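PDB 4KI9: dual specificity protein phosphatase 12 from Homo sapiens, which removes phosphate from phosphotyrosine and from phosphoserine or phosphothreonine residues of proteins, here represented by its catalytic domain. Local coordinates for residues Ala73-Gly76 against Gln77-Glu81; Ala126-Glu130 against Gly131-Gln135; Gln155-Leu158 against Gln159-Thr162. The protein carries 2 engineered substitutions. One frame throughout, in Å; residues are numbered along the deposited sequence.

Interaction 1: residues Ala73-Gly76 against Gln77-Glu81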
loop_
_atom_site.group_PDB
_atom_site.type_symbol
_atom_site.label_atom_id
_atom_site.label_comp_id
_atom_site.label_asym_id
_atom_site.label_seq_id
_atom_site.Cartn_x
_atom_site.Cartn_y
_atom_site.Cartn_z
ATOM N N ALA A 73 -3.915 7.546 -3.952
ATOM C CA ALA A 73 -3.822 8.891 -4.535
ATOM C C ALA A 73 -2.391 9.449 -4.453
ATOM O O ALA A 73 -1.917 10.117 -5.383
ATOM C CB ALA A 73 -4.807 9.844 -3.852
ATOM N N PHE A 74 -1.706 9.182 -3.347
ATOM C CA PHE A 74 -0.326 9.652 -3.186
ATOM C C PHE A 74 0.558 8.999 -4.234
ATOM O O PHE A 74 1.354 9.654 -4.908
ATOM C CB PHE A 74 0.202 9.305 -1.793
ATOM C CG PHE A 74 1.659 9.638 -1.598
ATOM C CD1 PHE A 74 2.623 8.649 -1.651
ATOM C CD2 PHE A 74 2.062 10.954 -1.383
ATOM C CE1 PHE A 74 3.980 8.961 -1.475
ATOM C CE2 PHE A 74 3.397 11.268 -1.193
ATOM C CZ PHE A 74 4.356 10.272 -1.250
ATOM N N ILE A 75 0.400 7.692 -4.379
ATOM C CA ILE A 75 1.236 6.954 -5.306
ATOM C C ILE A 75 0.908 7.378 -6.734
ATOM O O ILE A 75 1.811 7.619 -7.538
ATOM C CB ILE A 75 1.032 5.446 -5.179
ATOM C CG1 ILE A 75 1.380 4.988 -3.753
ATOM C CG2 ILE A 75 1.916 4.729 -6.223
ATOM C CD1 ILE A 75 0.933 3.552 -3.443
ATOM N N GLY A 76 -0.389 7.475 -7.033
ATOM C CA GLY A 76 -0.855 7.837 -8.359
ATOM C C GLY A 76 -0.392 9.214 -8.796
ATOM O O GLY A 76 0.032 9.390 -9.936
ATOM N N GLN A 77 -0.494 10.197 -7.906
ATOM C CA GLN A 77 -0.050 11.561 -8.228
ATOM C C GLN A 77 1.461 11.623 -8.474
ATOM O O GLN A 77 1.928 12.299 -9.402
ATOM C CB GLN A 77 -0.445 12.554 -7.119
ATOM C CG GLN A 77 -0.101 14.009 -7.462
ATOM C CD GLN A 77 -0.661 15.011 -6.460
ATOM O OE1 GLN A 77 -1.559 14.692 -5.675
ATOM N NE2 GLN A 77 -0.135 16.234 -6.492
ATOM N N ALA A 78 2.228 10.928 -7.636
ATOM C CA ALA A 78 3.671 10.870 -7.824
ATOM C C ALA A 78 4.013 10.254 -9.182
ATOM O O ALA A 78 4.828 10.796 -9.920
ATOM C CB ALA A 78 4.332 10.089 -6.696
ATOM N N ARG A 79 3.396 9.122 -9.505
ATOM C CA ARG A 79 3.671 8.437 -10.771
ATOM C C ARG A 79 3.161 9.291 -11.936
ATOM O O ARG A 79 3.812 9.396 -12.972
ATOM C CB ARG A 79 3.022 7.042 -10.788
ATOM C CG ARG A 79 3.569 6.081 -9.722
ATOM C CD ARG A 79 4.694 5.200 -10.255
ATOM N NE ARG A 79 5.743 5.989 -10.858
ATOM C CZ ARG A 79 5.977 6.069 -12.162
ATOM N NH1 ARG A 79 5.249 5.379 -13.025
ATOM N NH2 ARG A 79 6.948 6.849 -12.596
ATOM N N ALA A 80 2.011 9.934 -11.769
ATOM C CA ALA A 80 1.514 10.777 -12.861
ATOM C C ALA A 80 2.476 11.933 -13.147
ATOM O O ALA A 80 2.525 12.460 -14.266
ATOM C CB ALA A 80 0.128 11.306 -12.554
ATOM N N GLU A 81 3.246 12.311 -12.128
ATOM C CA GLU A 81 4.212 13.396 -12.251
ATOM C C GLU A 81 5.583 12.899 -12.699
ATOM O O GLU A 81 6.524 13.685 -12.807
ATOM C CB GLU A 81 4.332 14.141 -10.915
ATOM C CG GLU A 81 3.886 15.582 -10.961
ATOM C CD GLU A 81 2.386 15.739 -11.059
ATOM O OE1 GLU A 81 1.927 16.846 -11.422
ATOM O OE2 GLU A 81 1.666 14.763 -10.763
HETATM O O HOH W 1 -3.342 12.815 -5.034
#

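Interaction 2: residues Ala126-Glu130 against Gly131-Gln135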
loop_
_atom_site.group_PDB
_atom_site.type_symbol
_atom_site.label_atom_id
_atom_site.label_comp_id
_atom_site.label_asym_id
_atom_site.label_seq_id
_atom_site.Cartn_x
_atom_site.Cartn_y
_atom_site.Cartn_z
ATOM N N ALA A 126 5.532 -12.613 -0.171
ATOM C CA ALA A 126 4.474 -11.646 0.107
ATOM C C ALA A 126 3.281 -12.372 0.711
ATOM O O ALA A 126 2.810 -13.371 0.172
ATOM C CB ALA A 126 4.069 -10.887 -1.153
ATOM N N LYS A 127 2.813 -11.874 1.847
ATOM C CA LYS A 127 1.729 -12.512 2.574
ATOM C C LYS A 127 1.094 -11.478 3.491
ATOM O O LYS A 127 1.525 -11.301 4.633
ATOM C CB LYS A 127 2.282 -13.684 3.394
ATOM C CG LYS A 127 1.248 -14.473 4.190
ATOM C CD LYS A 127 1.924 -15.616 4.938
ATOM C CE LYS A 127 1.036 -16.200 6.028
ATOM N NZ LYS A 127 1.839 -16.715 7.185
ATOM N N MET A 128 0.094 -10.760 2.990
ATOM C CA MET A 128 -0.585 -9.779 3.826
ATOM C C MET A 128 -1.419 -10.547 4.829
ATOM O O MET A 128 -1.862 -11.649 4.536
ATOM C CB MET A 128 -1.458 -8.839 2.991
ATOM C CG MET A 128 -2.708 -9.483 2.414
ATOM S SD MET A 128 -3.666 -8.320 1.425
ATOM C CE MET A 128 -2.606 -8.162 -0.007
ATOM N N ASN A 129 -1.617 -9.982 6.012
ATOM C CA ASN A 129 -2.448 -10.633 7.008
ATOM C C ASN A 129 -3.885 -10.766 6.513
ATOM O O ASN A 129 -4.308 -10.093 5.573
ATOM C CB ASN A 129 -2.345 -9.963 8.396
ATOM C CG ASN A 129 -3.112 -8.648 8.498
ATOM O OD1 ASN A 129 -4.334 -8.620 8.364
ATOM N ND2 ASN A 129 -2.393 -7.554 8.784
ATOM N N GLU A 130 -4.621 -11.655 7.155
ATOM C CA GLU A 130 -5.936 -12.057 6.701
ATOM C C GLU A 130 -6.951 -10.934 6.771
ATOM O O GLU A 130 -7.877 -10.881 5.961
ATOM C CB GLU A 130 -6.410 -13.265 7.526
ATOM C CG GLU A 130 -6.321 -13.079 9.055
ATOM C CD GLU A 130 -4.892 -13.166 9.625
ATOM O OE1 GLU A 130 -4.745 -13.121 10.868
ATOM O OE2 GLU A 130 -3.917 -13.269 8.843
ATOM N N GLY A 131 -6.785 -10.053 7.750
ATOM C CA GLY A 131 -7.585 -8.841 7.841
ATOM C C GLY A 131 -7.425 -7.929 6.628
ATOM O O GLY A 131 -8.407 -7.387 6.118
ATOM N N PHE A 132 -6.193 -7.753 6.165
ATOM C CA PHE A 132 -5.946 -6.917 4.994
ATOM C C PHE A 132 -6.578 -7.519 3.731
ATOM O O PHE A 132 -7.132 -6.795 2.904
ATOM C CB PHE A 132 -4.445 -6.638 4.802
ATOM C CG PHE A 132 -3.820 -5.827 5.919
ATOM C CD1 PHE A 132 -4.606 -5.099 6.801
ATOM C CD2 PHE A 132 -2.443 -5.805 6.090
ATOM C CE1 PHE A 132 -4.037 -4.355 7.829
ATOM C CE2 PHE A 132 -1.858 -5.064 7.111
ATOM C CZ PHE A 132 -2.659 -4.337 7.987
ATOM N N GLU A 133 -6.504 -8.845 3.586
ATOM C CA GLU A 133 -7.168 -9.524 2.478
ATOM C C GLU A 133 -8.656 -9.205 2.434
ATOM O O GLU A 133 -9.187 -8.868 1.383
ATOM C CB GLU A 133 -7.019 -11.054 2.593
ATOM C CG GLU A 133 -5.668 -11.580 2.182
ATOM C CD GLU A 133 -5.707 -13.070 1.874
ATOM O OE1 GLU A 133 -6.784 -13.678 2.049
ATOM O OE2 GLU A 133 -4.667 -13.622 1.450
ATOM N N TRP A 134 -9.321 -9.337 3.577
ATOM C CA TRP A 134 -10.750 -9.055 3.681
ATOM C C TRP A 134 -11.054 -7.589 3.338
ATOM O O TRP A 134 -11.987 -7.287 2.587
ATOM C CB TRP A 134 -11.243 -9.414 5.087
ATOM C CG TRP A 134 -12.623 -8.948 5.419
ATOM C CD1 TRP A 134 -12.973 -7.997 6.345
ATOM C CD2 TRP A 134 -13.843 -9.411 4.838
ATOM N NE1 TRP A 134 -14.341 -7.852 6.373
ATOM C CE2 TRP A 134 -14.896 -8.703 5.455
ATOM C CE3 TRP A 134 -14.150 -10.359 3.855
ATOM C CZ2 TRP A 134 -16.232 -8.915 5.120
ATOM C CZ3 TRP A 134 -15.478 -10.565 3.521
ATOM C CH2 TRP A 134 -16.504 -9.847 4.152
ATOM N N GLN A 135 -10.246 -6.682 3.869
ATOM C CA GLN A 135 -10.398 -5.253 3.571
ATOM C C GLN A 135 -10.282 -4.941 2.088
ATOM O O GLN A 135 -11.036 -4.130 1.563
ATOM C CB GLN A 135 -9.403 -4.410 4.400
ATOM C CG GLN A 135 -9.786 -4.367 5.889
ATOM C CD GLN A 135 -8.664 -3.860 6.773
ATOM O OE1 GLN A 135 -7.993 -2.874 6.452
ATOM N NE2 GLN A 135 -8.451 -4.536 7.893
#

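Interaction 3: residues Gln155-Leu158 against Gln159-Thr162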
loop_
_atom_site.group_PDB
_atom_site.type_symbol
_atom_site.label_atom_id
_atom_site.label_comp_id
_atom_site.label_asym_id
_atom_site.label_seq_id
_atom_site.Cartn_x
_atom_site.Cartn_y
_atom_site.Cartn_z
ATOM N N GLN A 155 -21.040 -1.038 7.903
ATOM C CA GLN A 155 -21.022 -2.301 8.642
ATOM C C GLN A 155 -19.600 -2.642 9.087
ATOM O O GLN A 155 -19.379 -3.096 10.205
ATOM C CB GLN A 155 -21.607 -3.443 7.801
ATOM C CG GLN A 155 -21.726 -4.740 8.564
ATOM C CD GLN A 155 -22.789 -4.679 9.651
ATOM O OE1 GLN A 155 -23.663 -3.810 9.632
ATOM N NE2 GLN A 155 -22.713 -5.602 10.610
ATOM N N TYR A 156 -18.636 -2.413 8.204
ATOM C CA TYR A 156 -17.233 -2.653 8.507
ATOM C C TYR A 156 -16.734 -1.825 9.701
ATOM O O TYR A 156 -15.988 -2.330 10.546
ATOM C CB TYR A 156 -16.398 -2.321 7.269
ATOM C CG TYR A 156 -14.908 -2.207 7.495
ATOM C CD1 TYR A 156 -14.290 -0.958 7.610
ATOM C CD2 TYR A 156 -14.109 -3.339 7.541
ATOM C CE1 TYR A 156 -12.911 -0.853 7.797
ATOM C CE2 TYR A 156 -12.730 -3.242 7.721
ATOM C CZ TYR A 156 -12.142 -1.996 7.843
ATOM O OH TYR A 156 -10.779 -1.902 8.015
ATOM N N ARG A 157 -17.128 -0.556 9.759
ATOM C CA ARG A 157 -16.714 0.315 10.862
ATOM C C ARG A 157 -17.418 -0.042 12.186
ATOM O O ARG A 157 -16.831 0.049 13.259
ATOM C CB ARG A 157 -16.915 1.793 10.504
ATOM C CG ARG A 157 -15.944 2.343 9.427
ATOM C CD ARG A 157 -14.476 2.310 9.849
ATOM N NE ARG A 157 -14.311 2.761 11.228
ATOM C CZ ARG A 157 -13.327 2.377 12.038
ATOM N NH1 ARG A 157 -12.382 1.545 11.609
ATOM N NH2 ARG A 157 -13.295 2.821 13.291
ATOM N N LEU A 158 -18.674 -0.456 12.114
ATOM C CA LEU A 158 -19.353 -0.947 13.310
ATOM C C LEU A 158 -18.618 -2.169 13.853
ATOM O O LEU A 158 -18.441 -2.309 15.065
ATOM C CB LEU A 158 -20.818 -1.306 13.020
ATOM C CG LEU A 158 -21.773 -0.180 12.630
ATOM C CD1 LEU A 158 -23.140 -0.744 12.311
ATOM C CD2 LEU A 158 -21.862 0.826 13.780
ATOM N N GLN A 159 -18.192 -3.058 12.959
ATOM C CA GLN A 159 -17.482 -4.264 13.389
ATOM C C GLN A 159 -16.128 -3.915 13.989
ATOM O O GLN A 159 -15.706 -4.508 14.977
ATOM C CB GLN A 159 -17.329 -5.251 12.223
ATOM C CG GLN A 159 -18.684 -5.766 11.731
ATOM C CD GLN A 159 -18.580 -6.812 10.636
ATOM O OE1 GLN A 159 -19.569 -7.126 9.972
ATOM N NE2 GLN A 159 -17.385 -7.363 10.447
ATOM N N LYS A 160 -15.452 -2.941 13.391
ATOM C CA LYS A 160 -14.160 -2.494 13.912
ATOM C C LYS A 160 -14.193 -2.014 15.359
ATOM O O LYS A 160 -13.232 -2.229 16.107
ATOM C CB LYS A 160 -13.542 -1.436 12.985
ATOM C CG LYS A 160 -12.781 -2.059 11.818
ATOM C CD LYS A 160 -11.486 -2.685 12.320
ATOM C CE LYS A 160 -10.786 -3.481 11.245
ATOM N NZ LYS A 160 -11.472 -4.763 11.006
ATOM N N VAL A 161 -15.289 -1.383 15.777
ATOM C CA VAL A 161 -15.339 -0.834 17.139
ATOM C C VAL A 161 -15.805 -1.815 18.210
ATOM O O VAL A 161 -15.807 -1.486 19.396
ATOM C CB VAL A 161 -16.178 0.470 17.235
ATOM C CG1 VAL A 161 -15.721 1.481 16.174
ATOM C CG2 VAL A 161 -17.675 0.180 17.079
ATOM N N THR A 162 -16.202 -3.017 17.808
ATOM C CA THR A 162 -16.649 -4.005 18.782
ATOM C C THR A 162 -15.490 -4.676 19.516
ATOM O O THR A 162 -14.380 -4.753 19.005
ATOM C CB THR A 162 -17.514 -5.090 18.143
ATOM O OG1 THR A 162 -16.723 -5.838 17.213
ATOM C CG2 THR A 162 -18.687 -4.462 17.420
HETATM O O HOH W 2 -14.341 -4.960 10.480
#

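Interaction 1: residues Ala73-Gly76 against Gln77-Glu81
Ala73 to Gly76 each accept a backbone hydrogen bond from the residue four places on, Gln77 to Ala80, as in a regular alpha-helix, the bond from Ala80 N to Gly76 O measuring 2.8 Å.

The side chains meet mainly between Ile75 and Arg79, one turn apart. Ile75 CG2 lies 4.1 Å from Arg79 CG, and the two side chains cross obliquely. The touching branch, CG2, is the one anti to the backbone N. Arg79 CG also lies against the carbonyl of its partner, 3.2 Å from Ile75 O. Beyond CG the arginine chain bends at chi2 (-94°) and again at chi3, and its polar end leads away from residues 73-76. There NE donates to the backbone O of Arg83, in the link to the next strand.

Gln77 serves the outer side. Its CG is anti to the backbone N (chi1 -175°) and the chain runs extended. One water donates to Gln77 OE1 at 2.7 Å and, more weakly, to Ala73 O at 3.1 Å. It thus adds a second donor to a carbonyl already used by the helix. Ala78 CB rests 3.5 Å from Phe74 O.

Ile75 and Ala78 turn to the sheet. They pack on Val85 of strand 84-88, while Phe74 reaches Trp50 and Leu52 of strand 50-55. This is an amphipathic helix lying on the central sheet of the alpha/beta phosphatase fold.

Interaction 2: residues Ala126-Glu130 against Gly131-Gln135
Asn129 caps helix 130-141, its side chain accepting from the backbone of Phe132. The capping bond, Phe132 N to Asn129 OD1, is 3.0 Å long. The donor stands above the carbonyl plane of the amide, 44° out of it. Asn129 CG sits between its own backbone N and carbonyl carbon (chi1 76°), which brings OD1 round to the start of the helix. Backbone bonds take over from there. Glu133 N donates to Asn129 O at 3.2 Å, and Trp134 N donates to Glu130 O.

The same amide also meets an aromatic ring. Asn129 ND2 lies over one face of Phe132, 3.0 Å above the plane and offset toward the rim. The nearest ring atom is CE2, at 3.0 Å from ND2. Amide and ring planes are 43° apart, so the groups do not lie flat on each other. ND2 also donates to Asp58 OD1. That bond and the capping bond hold both ends of the amide and so fix its rotation.

Apolar contacts come from Met128. Its SD is 3.9 Å from Phe132 CB, and its CB approaches the edge of the phenylalanine ring. Met128 CG lies 3.6 Å from Glu133 CG, where the two side chains cross.

Phe132 reaches Ser94, one of the substrate-binding residues, and Ser94 OG is hydrogen-bonded to Asn129 N. Met128 packs on Val97 and Thr101 of helix 95-108 and on Phe112 of helix 112-122. The capped turn therefore fits the start of helix 130-141 between these two helices and the phosphate-binding loop.

Interaction 3: residues Gln155-Leu158 against Gln159-Thr162
Tyr156 and Lys160 lie one helical turn apart, and the lysine chain passes obliquely across the ring. Lys160 CG makes a CH-pi contact over one face, 4.2 Å from the ring centroid and 17° off the normal. A bend at chi2 (-72°) carries the lysine chain along the ring, and CE comes to 3.6 Å from Tyr156 OH. That hydroxyl is hydrogen-bonded to Asp63 OD1. A second bend at chi4 turns Lys160 NZ to a water, which accepts from NZ and donates to Tyr156 O. That carbonyl also accepts from Lys160 N at 3.0 Å.

On another side of the lysine stands Arg157. Lys160 CB lies over one face of its guanidinium, 3.5 Å from NH1. The charged ends are kept well apart, with Arg157 NH1 and Lys160 NZ separated by 6.4 Å. Arg157 NH1 forms a salt bridge with OD2 of the same Asp63, which probably offsets the charge of the arginine.

Gln155 and Gln159 cross with their amide planes 78° apart. The nearest side-chain approach is Gln159 OE1 to Gln155 CG, 3.5 Å. Further along, Gln159 O takes two donors from Thr162, the backbone N and OG1, the latter at 2.8 Å.

Replacing Tyr156 by an alanine would probably leave Lys160 without the ring face it lies on and Asp63 without the hydroxyl bonded to its OD1.

Helix 151-160 packs beside helix 130-141, with Tyr156 touching Gln135 and Leu138 there. The ring also meets Leu65, and Arg157 meets Ser66, in the loop leading into helix 68-80.

Overall arrangement
Along the chain the three interactions come in series: 73-81, then 126-135, then 155-162. Interactions 1 and 2 lie on opposite sides of the chain's centre, their own centres about 24 Å apart. Interaction 1 belongs to helix 68-80, which rests on the mixed sheet. Interaction 2 opens helix 130-141. Interaction 3 lies in the last part of helix 151-160, about 30 Å from interaction 1 between centres. Interactions 2 and 3 touch: Gln135 CD is 3.1 Å from Tyr156 OH, where their two successive helices pack. The contacts are spread over the catalytic domain: one on the helix against the sheet, one beside the substrate-binding residues, and one on the C-terminal helix.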